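Local coordinates for Thiol:disulfide interchange protein, thioredoxin family protein (Chlorobaculum tepidum, PDB 3OR5), which probably acts as a thioredoxin-like oxidoreductase exchanging thiols and disulfides, and may take part in cytochrome c-type biogenesis, at residues Gly108-Gly113 with Val132-Arg137; Phe121-Asp124 with Asn128-Gly131; Lys83-Met86 with Gly90-Tyr93; Val57-Thr62 with Phe68-Ile73. All coordinates share one frame; numbering follows the deposited sequence.

Interaction 1 of 4, residues Gly108-Gly113 with Val132-Arg137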
loop_
_atom_site.group_PDB
_atom_site.type_symbol
_atom_site.label_atom_id
_atom_site.label_comp_id
_atom_site.label_asym_id
_atom_site.label_seq_id
_atom_site.Cartn_x
_atom_site.Cartn_y
_atom_site.Cartn_z
ATOM N N GLY A 108 3.563 13.219 -5.366
ATOM C CA GLY A 108 4.862 13.862 -5.586
ATOM C C GLY A 108 6.008 12.920 -5.881
ATOM O O GLY A 108 7.089 13.353 -6.347
ATOM N N TYR A 109 5.830 11.628 -5.559
ATOM C CA TYR A 109 6.937 10.652 -5.763
ATOM C C TYR A 109 7.007 10.073 -7.156
ATOM O O TYR A 109 7.933 9.310 -7.475
ATOM C CB TYR A 109 6.838 9.498 -4.729
ATOM C CG TYR A 109 6.829 9.979 -3.302
ATOM C CD1 TYR A 109 7.952 10.559 -2.677
ATOM C CD2 TYR A 109 5.702 9.806 -2.548
ATOM C CE1 TYR A 109 7.867 11.009 -1.324
ATOM C CE2 TYR A 109 5.626 10.264 -1.236
ATOM C CZ TYR A 109 6.695 10.853 -0.651
ATOM O OH TYR A 109 6.559 11.292 0.652
ATOM N N ILE A 110 6.076 10.421 -8.050
ATOM C CA ILE A 110 6.098 9.915 -9.389
ATOM C C ILE A 110 5.823 11.013 -10.402
ATOM O O ILE A 110 4.964 11.903 -10.151
ATOM C CB ILE A 110 5.110 8.709 -9.540
ATOM C CG1 ILE A 110 5.044 8.243 -10.999
ATOM C CG2 ILE A 110 3.725 9.076 -9.015
ATOM C CD1 ILE A 110 4.413 6.823 -11.060
ATOM N N ASP A 111 6.631 11.060 -11.460
ATOM C CA ASP A 111 6.429 12.148 -12.438
ATOM C C ASP A 111 5.035 11.995 -13.073
ATOM O O ASP A 111 4.639 10.917 -13.479
ATOM C CB ASP A 111 7.461 12.013 -13.543
ATOM C CG ASP A 111 7.398 13.166 -14.552
ATOM O OD1 ASP A 111 7.639 14.318 -14.135
ATOM O OD2 ASP A 111 6.987 12.923 -15.718
ATOM N N GLY A 112 4.291 13.074 -13.180
ATOM C CA GLY A 112 2.945 12.937 -13.730
ATOM C C GLY A 112 1.930 12.615 -12.660
ATOM O O GLY A 112 0.709 12.746 -12.891
ATOM N N GLY A 113 2.398 12.269 -11.448
ATOM C CA GLY A 113 1.466 11.840 -10.379
ATOM C C GLY A 113 1.014 10.409 -10.629
ATOM O O GLY A 113 1.471 9.733 -11.534
ATOM N N VAL A 132 9.016 2.778 -6.310
ATOM C CA VAL A 132 7.645 2.811 -6.794
ATOM C C VAL A 132 7.402 1.598 -7.654
ATOM O O VAL A 132 8.173 1.310 -8.579
ATOM C CB VAL A 132 7.375 4.146 -7.590
ATOM C CG1 VAL A 132 5.938 4.149 -7.947
ATOM C CG2 VAL A 132 7.731 5.410 -6.734
ATOM N N ILE A 133 6.298 0.907 -7.443
ATOM C CA ILE A 133 5.961 -0.250 -8.233
ATOM C C ILE A 133 4.821 0.175 -9.157
ATOM O O ILE A 133 3.740 0.553 -8.720
ATOM C CB ILE A 133 5.452 -1.410 -7.339
ATOM C CG1 ILE A 133 6.544 -1.848 -6.373
ATOM C CG2 ILE A 133 5.020 -2.616 -8.199
ATOM C CD1 ILE A 133 6.046 -2.754 -5.280
ATOM N N VAL A 134 5.077 0.124 -10.463
ATOM C CA VAL A 134 3.998 0.405 -11.454
ATOM C C VAL A 134 3.923 -0.766 -12.466
ATOM O O VAL A 134 3.449 -0.584 -13.587
ATOM C CB VAL A 134 4.238 1.661 -12.263
ATOM C CG1 VAL A 134 4.208 2.956 -11.390
ATOM C CG2 VAL A 134 5.531 1.536 -13.076
ATOM N N GLY A 135 4.397 -1.928 -12.096
ATOM C CA GLY A 135 4.360 -3.142 -12.904
ATOM C C GLY A 135 4.016 -4.343 -12.036
ATOM O O GLY A 135 4.163 -4.311 -10.809
ATOM N N PRO A 136 3.549 -5.446 -12.647
ATOM C CA PRO A 136 3.111 -6.551 -11.756
ATOM C C PRO A 136 4.251 -7.180 -11.003
ATOM O O PRO A 136 5.422 -7.189 -11.481
ATOM C CB PRO A 136 2.553 -7.576 -12.729
ATOM C CG PRO A 136 3.554 -7.407 -13.857
ATOM C CD PRO A 136 3.702 -5.883 -14.055
ATOM N N ARG A 137 3.911 -7.718 -9.843
ATOM C CA ARG A 137 4.869 -8.367 -9.004
ATOM C C ARG A 137 4.250 -9.654 -8.563
ATOM O O ARG A 137 3.050 -9.689 -8.192
ATOM C CB ARG A 137 5.172 -7.539 -7.732
ATOM C CG ARG A 137 5.961 -6.219 -7.922
ATOM C CD ARG A 137 7.396 -6.433 -8.527
ATOM N NE ARG A 137 7.962 -5.126 -8.816
ATOM C CZ ARG A 137 7.892 -4.475 -9.972
ATOM N NH1 ARG A 137 7.216 -4.988 -11.000
ATOM N NH2 ARG A 137 8.439 -3.278 -10.133
#

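Interaction 2 of 4, residues Phe121-Asp124 with Asn128-Gly131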
loop_
_atom_site.group_PDB
_atom_site.type_symbol
_atom_site.label_atom_id
_atom_site.label_comp_id
_atom_site.label_asym_id
_atom_site.label_seq_id
_atom_site.Cartn_x
_atom_site.Cartn_y
_atom_site.Cartn_z
ATOM N N PHE A 121 3.832 2.154 -3.447
ATOM C CA PHE A 121 5.063 2.862 -2.927
ATOM C C PHE A 121 5.658 2.029 -1.856
ATOM O O PHE A 121 4.920 1.534 -0.963
ATOM C CB PHE A 121 4.655 4.225 -2.391
ATOM C CG PHE A 121 4.058 5.105 -3.459
ATOM C CD1 PHE A 121 4.891 5.863 -4.228
ATOM C CD2 PHE A 121 2.688 5.075 -3.736
ATOM C CE1 PHE A 121 4.367 6.658 -5.245
ATOM C CE2 PHE A 121 2.145 5.847 -4.807
ATOM C CZ PHE A 121 2.991 6.642 -5.553
ATOM N N VAL A 122 6.965 1.824 -1.950
ATOM C CA VAL A 122 7.671 0.966 -0.924
ATOM C C VAL A 122 8.348 1.857 0.071
ATOM O O VAL A 122 9.211 2.681 -0.306
ATOM C CB VAL A 122 8.688 0.074 -1.599
ATOM C CG1 VAL A 122 9.360 -0.829 -0.504
ATOM C CG2 VAL A 122 8.089 -0.832 -2.748
ATOM N N ILE A 123 7.969 1.744 1.348
ATOM C CA ILE A 123 8.567 2.554 2.438
ATOM C C ILE A 123 9.382 1.621 3.310
ATOM O O ILE A 123 8.879 0.591 3.792
ATOM C CB ILE A 123 7.503 3.265 3.282
ATOM C CG1 ILE A 123 6.868 4.431 2.549
ATOM C CG2 ILE A 123 8.177 3.928 4.526
ATOM C CD1 ILE A 123 5.824 3.988 1.516
ATOM N N ASP A 124 10.658 1.918 3.449
ATOM C CA ASP A 124 11.466 0.931 4.148
ATOM C C ASP A 124 11.384 1.236 5.653
ATOM O O ASP A 124 10.738 2.182 6.088
ATOM C CB ASP A 124 12.881 0.941 3.651
ATOM C CG ASP A 124 13.554 2.266 3.853
ATOM O OD1 ASP A 124 13.233 3.078 4.773
ATOM O OD2 ASP A 124 14.494 2.445 3.033
ATOM N N ASN A 128 11.863 5.750 4.770
ATOM C CA ASN A 128 12.068 6.474 3.482
ATOM C C ASN A 128 11.274 5.790 2.370
ATOM O O ASN A 128 11.216 4.524 2.315
ATOM C CB ASN A 128 13.519 6.439 3.142
ATOM C CG ASN A 128 14.279 7.361 4.019
ATOM O OD1 ASN A 128 13.697 8.319 4.571
ATOM N ND2 ASN A 128 15.538 7.029 4.266
ATOM N N VAL A 129 10.785 6.587 1.410
ATOM C CA VAL A 129 10.218 5.948 0.243
ATOM C C VAL A 129 11.348 5.525 -0.686
ATOM O O VAL A 129 12.108 6.383 -1.176
ATOM C CB VAL A 129 9.316 6.906 -0.539
ATOM C CG1 VAL A 129 8.655 6.192 -1.694
ATOM C CG2 VAL A 129 8.254 7.481 0.381
ATOM N N SER A 130 11.505 4.225 -0.899
ATOM C CA SER A 130 12.662 3.661 -1.600
ATOM C C SER A 130 12.363 3.399 -3.047
ATOM O O SER A 130 13.255 3.392 -3.901
ATOM C CB SER A 130 12.916 2.251 -0.955
ATOM O OG SER A 130 13.668 2.489 0.216
ATOM N N GLY A 131 11.099 3.174 -3.367
ATOM C CA GLY A 131 10.806 2.734 -4.734
ATOM C C GLY A 131 9.305 2.824 -5.023
ATOM O O GLY A 131 8.462 2.924 -4.121
HETATM O O HOH W 1 16.393 4.038 2.893
#

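Interaction 3 of 4, residues Lys83-Met86 with Gly90-Tyr93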
loop_
_atom_site.group_PDB
_atom_site.type_symbol
_atom_site.label_atom_id
_atom_site.label_comp_id
_atom_site.label_asym_id
_atom_site.label_seq_id
_atom_site.Cartn_x
_atom_site.Cartn_y
_atom_site.Cartn_z
ATOM N N LYS A 83 -15.830 -2.697 0.256
ATOM C CA LYS A 83 -16.102 -3.480 1.482
ATOM C C LYS A 83 -16.414 -4.952 1.136
ATOM O O LYS A 83 -15.912 -5.901 1.769
ATOM C CB LYS A 83 -17.329 -2.884 2.208
ATOM C CG LYS A 83 -17.773 -3.618 3.499
ATOM C CD LYS A 83 -17.150 -2.940 4.700
ATOM C CE LYS A 83 -17.684 -3.550 6.072
ATOM N NZ LYS A 83 -17.338 -5.020 6.065
ATOM N N ASN A 84 -17.193 -5.198 0.080
ATOM C CA ASN A 84 -17.435 -6.594 -0.309
ATOM C C ASN A 84 -16.220 -7.333 -0.847
ATOM O O ASN A 84 -16.045 -8.467 -0.568
ATOM C CB ASN A 84 -18.583 -6.689 -1.320
ATOM C CG ASN A 84 -19.281 -8.009 -1.203
ATOM O OD1 ASN A 84 -19.687 -8.407 -0.075
ATOM N ND2 ASN A 84 -19.357 -8.740 -2.281
ATOM N N TYR A 85 -15.332 -6.662 -1.590
ATOM C CA TYR A 85 -14.121 -7.278 -2.046
ATOM C C TYR A 85 -13.214 -7.685 -0.842
ATOM O O TYR A 85 -12.626 -8.755 -0.825
ATOM C CB TYR A 85 -13.398 -6.289 -2.979
ATOM C CG TYR A 85 -12.239 -6.942 -3.674
ATOM C CD1 TYR A 85 -12.420 -7.957 -4.577
ATOM C CD2 TYR A 85 -10.927 -6.472 -3.409
ATOM C CE1 TYR A 85 -11.323 -8.554 -5.205
ATOM C CE2 TYR A 85 -9.839 -7.064 -4.058
ATOM C CZ TYR A 85 -10.046 -8.070 -4.934
ATOM O OH TYR A 85 -8.936 -8.626 -5.539
HETATM N N MSE A 86 -13.176 -6.802 0.133
HETATM C CA MSE A 86 -12.410 -7.105 1.368
HETATM C C MSE A 86 -12.942 -8.356 2.000
HETATM O O MSE A 86 -12.119 -9.147 2.503
HETATM C CB MSE A 86 -12.444 -5.905 2.332
HETATM C CG MSE A 86 -11.605 -4.770 1.831
HETATM SE SE MSE A 86 -11.956 -3.253 3.034
HETATM C CE MSE A 86 -11.064 -3.873 4.564
ATOM N N GLY A 90 -10.752 -11.713 1.780
ATOM C CA GLY A 90 -10.162 -11.730 3.124
ATOM C C GLY A 90 -8.992 -10.780 3.320
ATOM O O GLY A 90 -7.888 -11.186 3.758
ATOM N N ILE A 91 -9.213 -9.542 2.918
ATOM C CA ILE A 91 -8.152 -8.560 3.020
ATOM C C ILE A 91 -8.017 -8.191 4.497
ATOM O O ILE A 91 -8.975 -7.742 5.170
ATOM C CB ILE A 91 -8.480 -7.341 2.162
ATOM C CG1 ILE A 91 -8.422 -7.784 0.689
ATOM C CG2 ILE A 91 -7.439 -6.193 2.504
ATOM C CD1 ILE A 91 -8.837 -6.590 -0.215
ATOM N N ILE A 92 -6.815 -8.429 5.001
ATOM C CA ILE A 92 -6.506 -8.324 6.407
ATOM C C ILE A 92 -5.554 -7.191 6.737
ATOM O O ILE A 92 -4.984 -7.146 7.826
ATOM C CB ILE A 92 -5.838 -9.621 6.806
ATOM C CG1 ILE A 92 -4.648 -9.962 5.805
ATOM C CG2 ILE A 92 -7.053 -10.596 6.953
ATOM C CD1 ILE A 92 -3.674 -11.104 6.203
ATOM N N TYR A 93 -5.313 -6.309 5.777
ATOM C CA TYR A 93 -4.499 -5.090 6.042
ATOM C C TYR A 93 -5.390 -3.850 5.906
ATOM O O TYR A 93 -6.492 -3.953 5.318
ATOM C CB TYR A 93 -3.320 -5.046 5.121
ATOM C CG TYR A 93 -3.640 -5.231 3.671
ATOM C CD1 TYR A 93 -4.058 -4.112 2.910
ATOM C CD2 TYR A 93 -3.439 -6.411 3.051
ATOM C CE1 TYR A 93 -4.330 -4.264 1.471
ATOM C CE2 TYR A 93 -3.691 -6.598 1.683
ATOM C CZ TYR A 93 -4.106 -5.485 0.882
ATOM O OH TYR A 93 -4.362 -5.610 -0.520
HETATM O O HOH W 2 -11.543 -9.045 5.787
#

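Interaction 4 of 4, residues Val57-Thr62 with Phe68-Ile73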
loop_
_atom_site.group_PDB
_atom_site.type_symbol
_atom_site.label_atom_id
_atom_site.label_comp_id
_atom_site.label_asym_id
_atom_site.label_seq_id
_atom_site.Cartn_x
_atom_site.Cartn_y
_atom_site.Cartn_z
ATOM N N VAL A 57 -2.288 -10.447 0.048
ATOM C CA VAL A 57 -2.913 -10.954 1.340
ATOM C C VAL A 57 -2.016 -12.107 1.852
ATOM O O VAL A 57 -1.750 -12.188 3.072
ATOM C CB VAL A 57 -4.346 -11.432 1.059
ATOM C CG1 VAL A 57 -4.908 -12.213 2.279
ATOM C CG2 VAL A 57 -5.224 -10.205 0.840
ATOM N N GLN A 58 -1.551 -12.998 0.976
ATOM C CA GLN A 58 -0.674 -14.043 1.482
ATOM C C GLN A 58 0.639 -13.508 2.069
ATOM O O GLN A 58 1.149 -14.008 3.108
ATOM C CB GLN A 58 -0.344 -15.078 0.398
ATOM C CG GLN A 58 0.158 -16.376 1.037
ATOM C CD GLN A 58 -0.885 -17.081 1.911
ATOM O OE1 GLN A 58 -1.998 -17.367 1.457
ATOM N NE2 GLN A 58 -0.547 -17.317 3.193
ATOM N N VAL A 59 1.248 -12.544 1.376
ATOM C CA VAL A 59 2.470 -11.935 1.897
ATOM C C VAL A 59 2.215 -11.228 3.271
ATOM O O VAL A 59 3.055 -11.276 4.219
ATOM C CB VAL A 59 3.069 -10.936 0.843
ATOM C CG1 VAL A 59 4.257 -10.150 1.436
ATOM C CG2 VAL A 59 3.522 -11.774 -0.396
ATOM N N GLN A 60 1.088 -10.560 3.397
ATOM C CA GLN A 60 0.703 -9.943 4.684
ATOM C C GLN A 60 0.720 -11.032 5.785
ATOM O O GLN A 60 1.166 -10.737 6.902
ATOM C CB GLN A 60 -0.690 -9.294 4.562
ATOM C CG GLN A 60 -1.120 -8.656 5.860
ATOM C CD GLN A 60 -0.483 -7.318 6.086
ATOM O OE1 GLN A 60 0.096 -6.696 5.199
ATOM N NE2 GLN A 60 -0.670 -6.814 7.282
ATOM N N LYS A 61 0.166 -12.198 5.470
ATOM C CA LYS A 61 0.086 -13.251 6.538
ATOM C C LYS A 61 1.478 -13.693 6.954
ATOM O O LYS A 61 1.703 -13.881 8.171
ATOM C CB LYS A 61 -0.675 -14.428 5.978
ATOM C CG LYS A 61 -2.202 -14.108 5.775
ATOM C CD LYS A 61 -2.974 -15.291 5.215
ATOM C CE LYS A 61 -4.384 -14.790 5.227
ATOM N NZ LYS A 61 -5.310 -15.692 4.438
ATOM N N THR A 62 2.411 -13.795 6.029
ATOM C CA THR A 62 3.787 -14.168 6.363
ATOM C C THR A 62 4.466 -13.160 7.287
ATOM O O THR A 62 5.237 -13.549 8.201
ATOM C CB THR A 62 4.589 -14.349 5.082
ATOM O OG1 THR A 62 3.985 -15.385 4.289
ATOM C CG2 THR A 62 6.088 -14.653 5.393
ATOM N N PHE A 68 6.074 -5.474 9.198
ATOM C CA PHE A 68 5.659 -5.007 7.819
ATOM C C PHE A 68 4.155 -5.000 7.692
ATOM O O PHE A 68 3.474 -5.834 8.337
ATOM C CB PHE A 68 6.209 -5.988 6.739
ATOM C CG PHE A 68 5.577 -5.796 5.383
ATOM C CD1 PHE A 68 6.017 -4.765 4.528
ATOM C CD2 PHE A 68 4.470 -6.551 5.040
ATOM C CE1 PHE A 68 5.286 -4.499 3.341
ATOM C CE2 PHE A 68 3.765 -6.360 3.875
ATOM C CZ PHE A 68 4.214 -5.336 2.988
ATOM N N THR A 69 3.620 -4.054 6.899
ATOM C CA THR A 69 2.172 -4.179 6.511
ATOM C C THR A 69 1.952 -3.567 5.129
ATOM O O THR A 69 2.658 -2.636 4.724
ATOM C CB THR A 69 1.254 -3.463 7.479
ATOM O OG1 THR A 69 -0.131 -3.790 7.203
ATOM C CG2 THR A 69 1.414 -1.870 7.525
ATOM N N PHE A 70 0.987 -4.131 4.404
ATOM C CA PHE A 70 0.417 -3.354 3.262
ATOM C C PHE A 70 -0.598 -2.322 3.800
ATOM O O PHE A 70 -1.184 -2.450 4.925
ATOM C CB PHE A 70 -0.309 -4.299 2.312
ATOM C CG PHE A 70 0.622 -5.123 1.478
ATOM C CD1 PHE A 70 1.196 -4.568 0.355
ATOM C CD2 PHE A 70 0.886 -6.458 1.787
ATOM C CE1 PHE A 70 2.089 -5.353 -0.397
ATOM C CE2 PHE A 70 1.717 -7.259 1.009
ATOM C CZ PHE A 70 2.340 -6.696 -0.091
ATOM N N VAL A 71 -0.819 -1.264 3.007
ATOM C CA VAL A 71 -1.936 -0.395 3.277
ATOM C C VAL A 71 -2.575 -0.160 1.904
ATOM O O VAL A 71 -1.845 0.178 0.916
ATOM C CB VAL A 71 -1.426 0.948 3.770
ATOM C CG1 VAL A 71 -2.589 1.915 3.961
ATOM C CG2 VAL A 71 -0.656 0.803 5.084
ATOM N N GLY A 72 -3.877 -0.365 1.798
ATOM C CA GLY A 72 -4.529 -0.175 0.455
ATOM C C GLY A 72 -5.279 1.157 0.437
ATOM O O GLY A 72 -5.918 1.545 1.414
ATOM N N ILE A 73 -5.232 1.875 -0.686
ATOM C CA ILE A 73 -6.018 3.118 -0.856
ATOM C C ILE A 73 -6.798 2.898 -2.146
ATOM O O ILE A 73 -6.214 2.741 -3.218
ATOM C CB ILE A 73 -5.085 4.339 -0.943
ATOM C CG1 ILE A 73 -4.393 4.545 0.456
ATOM C CG2 ILE A 73 -5.968 5.613 -1.313
ATOM C CD1 ILE A 73 -3.332 5.680 0.461
#

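Interaction 1 of 4, residues Gly108-Gly113 with Val132-Arg137
V132, near the end of strand 129-133, turns both methyl branches to the loop 108-113. Its CG2 approaches the backbone of Y109, with 4.0 Å from V132 CG2 to Y109 O, a van der Waals contact. CG1, anti to the backbone N (chi1 -175°), is placed on the I110 side and stands 4.4 Å from I110 CD1. Next along the chain, I133 sends its side chain to the other surface of the strand, and its CG2 methyl lies 3.8 Å above the guanidinium plane of R137, over its centre. V134 then faces the loop again, and its CG1 meets I110 CD1 tip to tip at 3.9 Å. The backbones stay well apart, 7.7 Å from I110 CA to V132 CA, and the extended I110 chain (chi1 175°, chi2 163°) carries CD1 across to the valines. Beyond G135, P136 leads away, and R137 curls back so that its NH1 donates to P136 O (2.9 Å) from above the carbonyl plane.

No hydrogen bond joins the two segments, and they bury just 124 Å² in all: this is apolar packing at the surface. The loop keeps its own shape through a type II turn from I110 to G113, closed by G113 N to I110 O.

Y109 ties the same loop down through its OH, hydrogen-bonded to P13 O, and through its CB, which packs on the ring of F121. V132 also rests on T119 and F121 of strand 119-123, while I133 pairs with S120 of that strand and R137 packs on F142 and I145 of helix 139-150.

Interaction 2 of 4, residues Phe121-Asp124 with Asn128-Gly131
V122 and G131 form an antiparallel hydrogen-bonded pair in the beta hairpin of strands 119-123 and 129-133, and one residue further on I123 faces V129 as a non-hydrogen-bonded pair. The register slips by one between them, a beta bulge. On the packed side the backbone does most of the gripping: V122 N donates to G131 O (2.9 Å) almost straight, at 177°, and S130 N donates to V122 O (2.8 Å) nearly along the C=O axis. V129 CA brings a C-H contact to the same oxygen. I123 CG1 and V129 CG2 meet at 4.0 Å, their side chains crossing obliquely on the face where I123 also touches A14. The other face carries V122, buried against I38 and I133.

Toward the turn the contact becomes polar and more open. S130 is exposed, and a water donates to D124 OD2 while only weakly accepting from N128 ND2. Even so, D124 holds N128 by two bonds, one from its backbone and one from its side chain. Its N donates to N128 O (2.9 Å), and with chi1 at 60° its carboxylate folds back over the turn, where D124 OD1 accepts from N128 N at 3.0 Å, met from above the carboxylate plane.

Interaction 3 of 4, residues Lys83-Met86 with Gly90-Tyr93
The CD1 methyl of I91 is the apolar centre of this contact, lying 3.8 Å from Y85 CD2 and 3.9 Å from M86 CG. It meets the tyrosine ring obliquely, whereas the M86 and I91 side chains cross at about a right angle. I91 CB completes the packing at 4.0 Å from M86 CA. The isoleucine divides its branches: CG1 is anti to the carbonyl carbon (chi1 -68°) and carries CD1 out in an extended chain to the helix, while CG2 turns to Y93 and sits 3.6 Å above one face of that ring, over its centre. M86, a selenomethionine here, bends at chi3 and also packs on V22 and D23.

The hydrogen bonding is that of a Schellman motif ending helix 79-89. G90 is its C-prime residue, with the positive phi (59°) that reverses the chain, and I91 N donates back to M86 O at 3.0 Å, in the carbonyl plane and on a lone pair. G90 N pairs with K87 O in the same motif. M86 and I91, the two residues joined by the longer-range bond, are also the two whose side chains pack, the hydrophobic contact that classically accompanies this helix end.

Solvent contributes one bridge. A water links the two carbonyl oxygens, donating to I91 O (2.9 Å) and, weakly, to M86 O.

Other elements close in around the contact: Y85 touches T44, and beyond the helix end Y93 leans on I53 and M56 of helix 47-63.

Interaction 4 of 4, residues Val57-Thr62 with Phe68-Ile73
Q60 and T69 mark the nearest approach of backbones, 6.2 Å between their CA atoms, where the end of helix 47-63 runs back over strand 68-74. The axes of segments 57-62 and 68-73 come within 8.2 Å, and their N-to-C directions differ by 150°, close to antiparallel.

The side chain of Q60 bridges this gap. It bends at chi2 (79°), which turns its amide down to the strand. OE1 accepts from F70 N at 2.8 Å, the donor lying in the carbonyl plane on a lone pair and the bond nearly straight (174°). NE2 donates to T69 OG1 at 3.1 Å, and the T69 hydroxyl in turn donates a hydrogen bond to F70 O, 2.8 Å from T69 OG1. Two bonds thus fix the rotation of the buried amide, and a strand N-H is satisfied by a side chain instead of a neighbouring strand.

Around this polar chain the packing is aromatic and aliphatic. V59 CG1 meets the edge of the F70 ring, 3.9 Å from F70 CE2, and Q60 OE1 also lies at that ring's edge, near its plane. F68 covers one face, with its CZ 3.6 Å above the F70 plane and over the ring centre.

The contact belongs to the beta-alpha-beta unit of strand 36-42, helix 47-63 and strand 68-74. T69 and V71 bond to strand 36-42 through the backbone, F68 and F70 both pack on its I38, F70 touches M56 of the helix, and helix 139-150 comes in beside them, F142 against V59 and V146 against F68.

In the fold
Along the chain interaction 4 comes first, then interaction 3, and last the pair 1 and 2, with the 121-124/128-131 hairpin falling between the two segments of interaction 1. Interactions 1 and 2 share strand 129-133 and touch, their centres 11 Å apart; interactions 3 and 4 touch as well, also 11 Å between centres, where I92 reaches Q60 and K61. The two pairs do not touch: centres lie from 15 Å (2 and 4) to 24 Å (2 and 3) apart. Interaction 4 packs a helix on the mixed five-stranded sheet, 3 ends the next helix, and 1 and 2 build the hairpin edge at 129-133. Strand 36-42, beside strand 119-123, joins the two halves of this thioredoxin-like fold.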